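Local coordinates for protein cyclase (PDB 5IBZ) that belongs to the putative cyclase family, binds acetylphosphate in a pocket, and may act as an arylformamidase, at residues 224-229 / 248-253; 199-204 / 281-286; 141-146 / 311-316. All blocks are in the same frame, centred on the assembly; numbering follows the deposited sequence.

Contact 1: residues 224-229 / 248-253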
loop_
_atom_site.group_PDB
_atom_site.type_symbol
_atom_site.label_atom_id
_atom_site.label_comp_id
_atom_site.label_asym_id
_atom_site.label_seq_id
_atom_site.Cartn_x
_atom_site.Cartn_y
_atom_site.Cartn_z
ATOM N N ASN B 224 8.034 -6.213 -26.879
ATOM C CA ASN B 224 7.974 -6.120 -28.314
ATOM C C ASN B 224 7.110 -4.930 -28.740
ATOM O O ASN B 224 6.483 -4.290 -27.914
ATOM C CB ASN B 224 7.509 -7.463 -28.875
ATOM C CG ASN B 224 8.604 -8.535 -28.769
ATOM O OD1 ASN B 224 9.488 -8.617 -29.628
ATOM N ND2 ASN B 224 8.570 -9.331 -27.700
ATOM N N PRO B 225 7.174 -4.567 -30.024
ATOM C CA PRO B 225 6.436 -3.376 -30.458
ATOM C C PRO B 225 4.943 -3.479 -30.201
ATOM O O PRO B 225 4.404 -4.578 -30.217
ATOM C CB PRO B 225 6.696 -3.312 -31.964
ATOM C CG PRO B 225 7.890 -4.117 -32.183
ATOM C CD PRO B 225 7.886 -5.198 -31.137
HETATM N N MSE B 226 4.309 -2.336 -29.980
HETATM C CA MSE B 226 2.877 -2.290 -29.686
HETATM C C MSE B 226 2.171 -1.278 -30.580
HETATM O O MSE B 226 2.620 -0.140 -30.711
HETATM C CB MSE B 226 2.656 -1.953 -28.211
HETATM C CG MSE B 226 3.101 -3.066 -27.289
HETATM SE SE MSE B 226 2.845 -2.599 -25.410
HETATM C CE MSE B 226 4.240 -1.289 -25.318
ATOM N N THR B 227 1.068 -1.701 -31.198
ATOM C CA THR B 227 0.298 -0.833 -32.085
ATOM C C THR B 227 -0.218 0.419 -31.370
ATOM O O THR B 227 -0.574 0.383 -30.196
ATOM C CB THR B 227 -0.900 -1.595 -32.707
ATOM O OG1 THR B 227 -1.594 -0.745 -33.632
ATOM C CG2 THR B 227 -1.875 -2.063 -31.653
ATOM N N GLY B 228 -0.243 1.542 -32.076
ATOM C CA GLY B 228 -0.842 2.754 -31.527
ATOM C C GLY B 228 -0.747 3.887 -32.532
ATOM O O GLY B 228 -0.310 3.673 -33.673
ATOM N N ILE B 229 -1.158 5.083 -32.124
ATOM C CA ILE B 229 -1.143 6.214 -33.042
ATOM C C ILE B 229 0.264 6.754 -33.277
ATOM O O ILE B 229 1.149 6.675 -32.424
ATOM C CB ILE B 229 -2.086 7.360 -32.575
ATOM C CG1 ILE B 229 -1.693 7.922 -31.204
ATOM C CG2 ILE B 229 -3.523 6.853 -32.614
ATOM C CD1 ILE B 229 -2.477 9.184 -30.800
ATOM N N ASP B 248 -7.510 1.417 -26.240
ATOM C CA ASP B 248 -7.428 0.108 -25.612
ATOM C C ASP B 248 -6.041 -0.528 -25.810
ATOM O O ASP B 248 -5.904 -1.749 -25.940
ATOM C CB ASP B 248 -8.510 -0.801 -26.178
ATOM C CG ASP B 248 -8.304 -1.089 -27.639
ATOM O OD1 ASP B 248 -7.464 -0.375 -28.236
ATOM O OD2 ASP B 248 -8.972 -2.014 -28.185
ATOM N N ASN B 249 -5.007 0.303 -25.824
ATOM C CA ASN B 249 -3.634 -0.194 -25.719
ATOM C C ASN B 249 -3.045 0.360 -24.420
ATOM O O ASN B 249 -3.791 0.876 -23.563
ATOM C CB ASN B 249 -2.804 0.161 -26.958
ATOM C CG ASN B 249 -2.714 1.645 -27.205
ATOM O OD1 ASN B 249 -3.067 2.448 -26.343
ATOM N ND2 ASN B 249 -2.210 2.021 -28.391
ATOM N N ILE B 250 -1.735 0.247 -24.225
ATOM C CA ILE B 250 -1.139 0.612 -22.947
ATOM C C ILE B 250 -0.491 1.997 -23.002
ATOM O O ILE B 250 -0.469 2.718 -22.005
ATOM C CB ILE B 250 -0.069 -0.418 -22.486
ATOM C CG1 ILE B 250 -0.539 -1.854 -22.727
ATOM C CG2 ILE B 250 0.262 -0.191 -21.035
ATOM C CD1 ILE B 250 -1.865 -2.238 -22.086
ATOM N N ALA B 251 0.009 2.384 -24.174
ATOM C CA ALA B 251 0.773 3.624 -24.308
ATOM C C ALA B 251 0.174 4.685 -25.238
ATOM O O ALA B 251 0.816 5.705 -25.475
ATOM C CB ALA B 251 2.162 3.290 -24.791
ATOM N N LEU B 252 -1.005 4.409 -25.792
ATOM C CA LEU B 252 -1.682 5.234 -26.817
ATOM C C LEU B 252 -0.911 5.338 -28.126
ATOM O O LEU B 252 -1.388 4.877 -29.164
ATOM C CB LEU B 252 -1.987 6.652 -26.307
ATOM C CG LEU B 252 -2.698 7.506 -27.379
ATOM C CD1 LEU B 252 -3.963 6.843 -27.901
ATOM C CD2 LEU B 252 -3.015 8.896 -26.833
ATOM N N GLU B 253 0.278 5.925 -28.093
ATOM C CA GLU B 253 1.067 5.967 -29.314
ATOM C C GLU B 253 1.764 4.639 -29.556
ATOM O O GLU B 253 1.936 3.825 -28.641
ATOM C CB GLU B 253 2.074 7.115 -29.281
ATOM C CG GLU B 253 3.267 6.939 -28.413
ATOM C CD GLU B 253 4.171 8.200 -28.448
ATOM O OE1 GLU B 253 4.823 8.488 -29.479
ATOM O OE2 GLU B 253 4.167 8.905 -27.432
HETATM O O HOH W 1 1.151 1.224 -28.115
#
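Asn249 reaches over to 224-229 and donates through ND2 to Thr227 O at 2.9 Å, arriving on a lone pair in the carbonyl plane with an N-H...O angle of 153°. The same ND2 also donates to Leu252 O, 3.1 Å away, from above that carbonyl's plane, while Leu252 N returns a bond to Asn249 OD1, closing an Asx motif. CG of Asn249 lies between the backbone N and the carbonyl carbon (chi1 59°), which turns the amide back over its own loop, where both ends are engaged and its rotation is fixed. Leu252 O takes a second donor, Ile229 N at 3.0 Å. A water lies between the segments, 2.8 Å from both Thr227 O and Glu253 O. Gly228 CA packs 3.2 Å from Leu252 O, and a side chain there would run into the loop. With an alanine in place of Asn249, Thr227 O and Leu252 O would probably both lose the amide donor, and the 249-252 turn its internal brace. Farther along, Ile229 CD1 rests on Leu252 CG at 3.8 Å, and Met226 SE lies loosely against Ile250, a residue of the acetylphosphate pocket. Strand 228-229 pairs in parallel with 177-178 on one flank, while Ile229 and Leu252 also pack on helix 266-275, whose His268 bonds Glu253 OE2.

Contact 2: residues 199-204 / 281-286. With UVW (acetylphosphate), chain F.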
loop_
_atom_site.group_PDB
_atom_site.type_symbol
_atom_site.label_atom_id
_atom_site.label_comp_id
_atom_site.label_asym_id
_atom_site.label_seq_id
_atom_site.Cartn_x
_atom_site.Cartn_y
_atom_site.Cartn_z
ATOM N N ILE B 199 -14.341 13.542 -27.022
ATOM C CA ILE B 199 -13.341 12.604 -26.575
ATOM C C ILE B 199 -13.297 11.473 -27.597
ATOM O O ILE B 199 -14.308 10.813 -27.826
ATOM C CB ILE B 199 -13.681 12.077 -25.185
ATOM C CG1 ILE B 199 -13.557 13.221 -24.170
ATOM C CG2 ILE B 199 -12.760 10.933 -24.788
ATOM C CD1 ILE B 199 -14.321 12.998 -22.909
ATOM N N LEU B 200 -12.144 11.262 -28.214
ATOM C CA LEU B 200 -11.953 10.214 -29.201
ATOM C C LEU B 200 -11.479 8.940 -28.531
ATOM O O LEU B 200 -10.524 8.949 -27.774
ATOM C CB LEU B 200 -10.954 10.670 -30.242
ATOM C CG LEU B 200 -10.743 9.696 -31.396
ATOM C CD1 LEU B 200 -11.974 9.621 -32.305
ATOM C CD2 LEU B 200 -9.530 10.115 -32.202
ATOM N N VAL B 201 -12.163 7.845 -28.824
ATOM C CA VAL B 201 -11.868 6.564 -28.222
ATOM C C VAL B 201 -11.480 5.604 -29.350
ATOM O O VAL B 201 -12.286 5.355 -30.263
ATOM C CB VAL B 201 -13.098 6.041 -27.429
ATOM C CG1 VAL B 201 -12.827 4.721 -26.843
ATOM C CG2 VAL B 201 -13.496 7.054 -26.337
ATOM N N ILE B 202 -10.236 5.121 -29.325
ATOM C CA ILE B 202 -9.658 4.355 -30.433
ATOM C C ILE B 202 -9.528 2.882 -30.099
ATOM O O ILE B 202 -8.832 2.520 -29.121
ATOM C CB ILE B 202 -8.257 4.888 -30.803
ATOM C CG1 ILE B 202 -8.333 6.398 -31.060
ATOM C CG2 ILE B 202 -7.693 4.156 -32.029
ATOM C CD1 ILE B 202 -6.975 7.042 -31.264
ATOM N N ARG B 203 -10.186 2.031 -30.885
ATOM C CA ARG B 203 -10.016 0.583 -30.733
ATOM C C ARG B 203 -8.876 0.058 -31.608
ATOM O O ARG B 203 -8.966 0.079 -32.860
ATOM C CB ARG B 203 -11.306 -0.174 -31.066
ATOM C CG ARG B 203 -11.121 -1.688 -30.953
ATOM C CD ARG B 203 -12.447 -2.444 -30.831
ATOM N NE ARG B 203 -12.237 -3.892 -30.759
ATOM C CZ ARG B 203 -12.420 -4.742 -31.766
ATOM N NH1 ARG B 203 -12.799 -4.326 -32.966
ATOM N NH2 ARG B 203 -12.202 -6.024 -31.563
ATOM N N THR B 204 -7.826 -0.387 -30.908
ATOM C CA THR B 204 -6.637 -1.032 -31.473
ATOM C C THR B 204 -6.619 -2.547 -31.291
ATOM O O THR B 204 -5.831 -3.260 -31.935
ATOM C CB THR B 204 -5.339 -0.540 -30.821
ATOM O OG1 THR B 204 -5.176 -1.168 -29.540
ATOM C CG2 THR B 204 -5.304 0.960 -30.688
ATOM N N GLU B 281 -5.660 5.467 -21.394
ATOM C CA GLU B 281 -4.998 4.209 -21.718
ATOM C C GLU B 281 -5.657 3.041 -21.022
ATOM O O GLU B 281 -6.248 3.196 -19.946
ATOM C CB GLU B 281 -3.513 4.255 -21.334
ATOM C CG GLU B 281 -2.739 5.263 -22.178
ATOM C CD GLU B 281 -1.362 5.602 -21.645
ATOM O OE1 GLU B 281 -1.075 5.358 -20.460
ATOM O OE2 GLU B 281 -0.563 6.102 -22.461
ATOM N N ILE B 282 -5.500 1.874 -21.623
ATOM C CA ILE B 282 -6.021 0.591 -21.118
ATOM C C ILE B 282 -7.549 0.612 -20.941
ATOM O O ILE B 282 -8.130 0.005 -20.035
ATOM C CB ILE B 282 -5.348 0.142 -19.775
ATOM C CG1 ILE B 282 -3.888 0.632 -19.688
ATOM C CG2 ILE B 282 -5.423 -1.376 -19.704
ATOM C CD1 ILE B 282 -3.107 0.089 -18.492
ATOM N N TRP B 283 -8.227 1.270 -21.866
ATOM C CA TRP B 283 -9.679 1.171 -21.921
ATOM C C TRP B 283 -10.072 -0.155 -22.578
ATOM O O TRP B 283 -9.259 -0.784 -23.266
ATOM C CB TRP B 283 -10.275 2.371 -22.687
ATOM C CG TRP B 283 -10.122 3.714 -22.000
ATOM C CD1 TRP B 283 -9.088 4.125 -21.213
ATOM C CD2 TRP B 283 -11.039 4.814 -22.058
ATOM N NE1 TRP B 283 -9.298 5.418 -20.777
ATOM C CE2 TRP B 283 -10.493 5.861 -21.281
ATOM C CE3 TRP B 283 -12.278 5.011 -22.679
ATOM C CZ2 TRP B 283 -11.129 7.085 -21.134
ATOM C CZ3 TRP B 283 -12.909 6.233 -22.530
ATOM C CH2 TRP B 283 -12.340 7.247 -21.765
ATOM N N TRP B 284 -11.309 -0.596 -22.342
ATOM C CA TRP B 284 -11.826 -1.858 -22.860
ATOM C C TRP B 284 -12.971 -1.558 -23.798
ATOM O O TRP B 284 -14.018 -1.061 -23.371
ATOM C CB TRP B 284 -12.309 -2.777 -21.731
ATOM C CG TRP B 284 -12.793 -4.094 -22.265
ATOM C CD1 TRP B 284 -14.084 -4.442 -22.551
ATOM C CD2 TRP B 284 -11.984 -5.225 -22.605
ATOM N NE1 TRP B 284 -14.127 -5.724 -23.054
ATOM C CE2 TRP B 284 -12.851 -6.225 -23.094
ATOM C CE3 TRP B 284 -10.604 -5.490 -22.553
ATOM C CZ2 TRP B 284 -12.383 -7.479 -23.504
ATOM C CZ3 TRP B 284 -10.148 -6.730 -22.961
ATOM C CH2 TRP B 284 -11.036 -7.704 -23.439
ATOM N N LEU B 285 -12.773 -1.843 -25.086
ATOM C CA LEU B 285 -13.687 -1.361 -26.109
ATOM C C LEU B 285 -14.397 -2.449 -26.901
ATOM O O LEU B 285 -15.161 -2.145 -27.815
ATOM C CB LEU B 285 -12.905 -0.455 -27.070
ATOM C CG LEU B 285 -12.250 0.756 -26.391
ATOM C CD1 LEU B 285 -11.477 1.591 -27.395
ATOM C CD2 LEU B 285 -13.272 1.611 -25.661
ATOM N N GLU B 286 -14.133 -3.713 -26.576
ATOM C CA GLU B 286 -14.646 -4.814 -27.386
ATOM C C GLU B 286 -16.171 -4.843 -27.466
ATOM O O GLU B 286 -16.741 -5.055 -28.548
ATOM C CB GLU B 286 -14.146 -6.160 -26.846
ATOM C CG GLU B 286 -14.437 -7.297 -27.851
ATOM C CD GLU B 286 -13.880 -8.653 -27.451
ATOM O OE1 GLU B 286 -12.853 -8.712 -26.759
ATOM O OE2 GLU B 286 -14.471 -9.675 -27.858
HETATM C C1 UVW F . 4.702 4.555 -20.554
HETATM O O1 UVW F . 4.781 4.421 -19.381
HETATM C C1M UVW F . 5.809 4.024 -21.461
HETATM O O2 UVW F . 3.603 5.193 -21.137
HETATM P P UVW F . 2.423 5.937 -20.267
HETATM O O1P UVW F . 3.012 6.826 -19.197
HETATM O O2P UVW F . 1.632 6.752 -21.265
HETATM O O3P UVW F . 1.507 4.939 -19.607
#
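Leu285 and Val201 cross obliquely, with CG1 of Val201 set against both methyls of Leu285. Val201 CG1 lies 3.4 Å from Leu285 CD2 and 3.5 Å from Leu285 CD1, tighter than usual for carbon pairs. Val201 has CG1 anti to the backbone N (chi1 178°), which sends that methyl to Leu285 and leaves CG2 for Trp283. Val201 CG2 meets Trp283 CZ3 at 3.9 Å, the two side chains running at about a right angle. Leu285 CD1 also sits 3.3 Å from Ile202 O, and 4.1 Å from Arg203 CB, so one methyl touches residues 201 to 203 in turn. No hydrogen bond joins the two segments; the join is mainly apolar. Arg203 extends past Glu286, with Arg203 NE 4.2 Å from Glu286 CA, and its guanidinium forms salt bridges with Glu208 and Asp163. At the start of 281-286, Glu281 faces the acetylphosphate phosphoryl group, with OE2 of Glu281 2.6 Å from O2P of acetylphosphate. Trp283 NE1 bonds Gln113 O, and the ring stands edge-to-face with Trp114. Strand 199-203 lies between 158-163 and 244-247 in the central mixed sheet, and the 281-286 loop leads from strand 278-281 into helix 286-295.

Contact 3: residues 141-146 / 311-316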
loop_
_atom_site.group_PDB
_atom_site.type_symbol
_atom_site.label_atom_id
_atom_site.label_comp_id
_atom_site.label_asym_id
_atom_site.label_seq_id
_atom_site.Cartn_x
_atom_site.Cartn_y
_atom_site.Cartn_z
ATOM N N GLY B 141 3.238 18.683 -2.039
ATOM C CA GLY B 141 2.102 19.123 -2.831
ATOM C C GLY B 141 1.778 18.358 -4.104
ATOM O O GLY B 141 0.780 18.652 -4.772
ATOM N N GLY B 142 2.593 17.368 -4.456
ATOM C CA GLY B 142 2.374 16.620 -5.677
ATOM C C GLY B 142 2.449 17.533 -6.879
ATOM O O GLY B 142 3.267 18.446 -6.911
ATOM N N ALA B 143 1.582 17.304 -7.855
ATOM C CA ALA B 143 1.439 18.240 -8.965
ATOM C C ALA B 143 0.740 19.522 -8.469
ATOM O O ALA B 143 -0.493 19.575 -8.386
ATOM C CB ALA B 143 0.675 17.597 -10.090
ATOM N N THR B 144 1.515 20.552 -8.122
ATOM C CA THR B 144 0.945 21.753 -7.516
ATOM C C THR B 144 0.275 22.633 -8.561
ATOM O O THR B 144 -0.523 23.522 -8.230
ATOM C CB THR B 144 1.999 22.591 -6.762
ATOM O OG1 THR B 144 2.969 23.138 -7.673
ATOM C CG2 THR B 144 2.680 21.746 -5.703
ATOM N N LYS B 145 0.613 22.357 -9.815
ATOM C CA LYS B 145 -0.080 22.881 -10.982
ATOM C C LYS B 145 -0.354 21.685 -11.893
ATOM O O LYS B 145 0.403 20.713 -11.906
ATOM C CB LYS B 145 0.757 23.953 -11.692
ATOM C CG LYS B 145 0.819 25.276 -10.947
ATOM C CD LYS B 145 1.527 26.361 -11.730
ATOM C CE LYS B 145 1.344 27.697 -11.036
ATOM N NZ LYS B 145 1.859 28.805 -11.895
ATOM N N LEU B 146 -1.456 21.760 -12.641
ATOM C CA LEU B 146 -1.847 20.739 -13.618
ATOM C C LEU B 146 -2.177 19.370 -12.999
ATOM O O LEU B 146 -2.189 18.342 -13.697
ATOM C CB LEU B 146 -0.757 20.557 -14.675
ATOM C CG LEU B 146 -0.268 21.823 -15.406
ATOM C CD1 LEU B 146 0.827 21.485 -16.407
ATOM C CD2 LEU B 146 -1.407 22.563 -16.098
ATOM N N GLY B 311 -3.413 17.012 -6.676
ATOM C CA GLY B 311 -1.981 16.833 -6.857
ATOM C C GLY B 311 -1.584 15.558 -7.566
ATOM O O GLY B 311 -0.393 15.293 -7.724
ATOM N N ALA B 312 -2.557 14.771 -8.015
ATOM C CA ALA B 312 -2.242 13.552 -8.753
ATOM C C ALA B 312 -2.024 13.847 -10.232
ATOM O O ALA B 312 -2.562 14.825 -10.774
ATOM C CB ALA B 312 -3.351 12.512 -8.579
ATOM N N VAL B 313 -1.253 12.972 -10.879
ATOM C CA VAL B 313 -0.906 13.179 -12.276
ATOM C C VAL B 313 -1.695 12.249 -13.212
ATOM O O VAL B 313 -1.370 12.118 -14.396
ATOM C CB VAL B 313 0.616 13.014 -12.512
ATOM C CG1 VAL B 313 1.377 13.989 -11.655
ATOM C CG2 VAL B 313 1.088 11.607 -12.249
ATOM N N GLY B 314 -2.779 11.680 -12.694
ATOM C CA GLY B 314 -3.705 10.875 -13.475
ATOM C C GLY B 314 -4.696 10.233 -12.531
ATOM O O GLY B 314 -4.664 10.472 -11.329
ATOM N N SER B 315 -5.558 9.383 -13.061
ATOM C CA SER B 315 -6.575 8.740 -12.254
ATOM C C SER B 315 -7.080 7.472 -12.899
ATOM O O SER B 315 -7.204 7.428 -14.121
ATOM C CB SER B 315 -7.759 9.672 -12.076
ATOM O OG SER B 315 -8.776 9.050 -11.322
ATOM N N PRO B 316 -7.423 6.464 -12.087
ATOM C CA PRO B 316 -8.266 5.379 -12.581
ATOM C C PRO B 316 -9.664 5.887 -12.819
ATOM O O PRO B 316 -10.062 6.950 -12.330
ATOM C CB PRO B 316 -8.225 4.330 -11.455
ATOM C CG PRO B 316 -7.833 5.052 -10.274
ATOM C CD PRO B 316 -7.032 6.256 -10.683
#
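Ala143 and Gly311 meet in a backbone-dominated contact between two loops: 141-146, in the long connection from strand 120-122 to strand 158-163, and the turn leading into strand 314-316, an outermost strand of the central mixed sheet within this chain. Ala143 N donates to Gly311 O at 2.8 Å with an N-H...O angle of 164°, the donor tilted 22° from the carbonyl plane. In return, Gly311 CA makes a CH...O contact with Ala143 O, 3.5 Å away, and the CA atoms of Ala143 and Gly311 come within 4.3 Å. The neighbouring residues are glycines for geometric reasons. A CB on Gly142 would fall against Gly311 O, and one on Gly311 would run into Gly141 O; both have positive phi, and at the backbone angles of Gly141 a CB would collide with the preceding carbonyl oxygen. The loops can therefore approach backbone to backbone. Side chains add little. The methyl of Ala143 points toward the other segment, and Ala143 CB lies 3.5 Å from Gly311 O, flanking the carbonyl that its own N-H binds. Ala143 CB also touches Val313 CG1 at 4.0 Å. Val313 carries CG1 anti to the carbonyl carbon (chi1 -58°), bringing this branch round to Ala143. Both Ala143 and Val313 also touch Ser118, beside the single hydrogen bond. The contact also lies at a subunit interface: Val313 N bonds Asp102 of a second subunit, and Val313 packs on Met76 of that chain. Within its own chain, Gly311 N is hydrogen-bonded to the carboxylate of Glu149, Val313 and Ser315 pair with Ala116 and Trp114, and strand 314-316 thereby runs antiparallel beside strand 113-115.

Contacts 1 and 2 form one continuous region, their centres 11 Å apart. Asp248 OD1 lies 2.7 Å from Thr204 N and Asn249 O lies 2.8 Å from Ile282 N, both probable hydrogen bonds that tie the 248-253 loop to the two segments of contact 2. Together they bring Ile250 and Glu281 to the acetylphosphate pocket, which Arg69, Asp115, His119 and His268 complete. Contact 3 stands apart, its centre about 24 Å from that of contact 1 and about 23 Å from that of contact 2, yet it reaches the same sheet as contact 2. In sequence, contact 1 nests within contact 2, and contact 2 within contact 3.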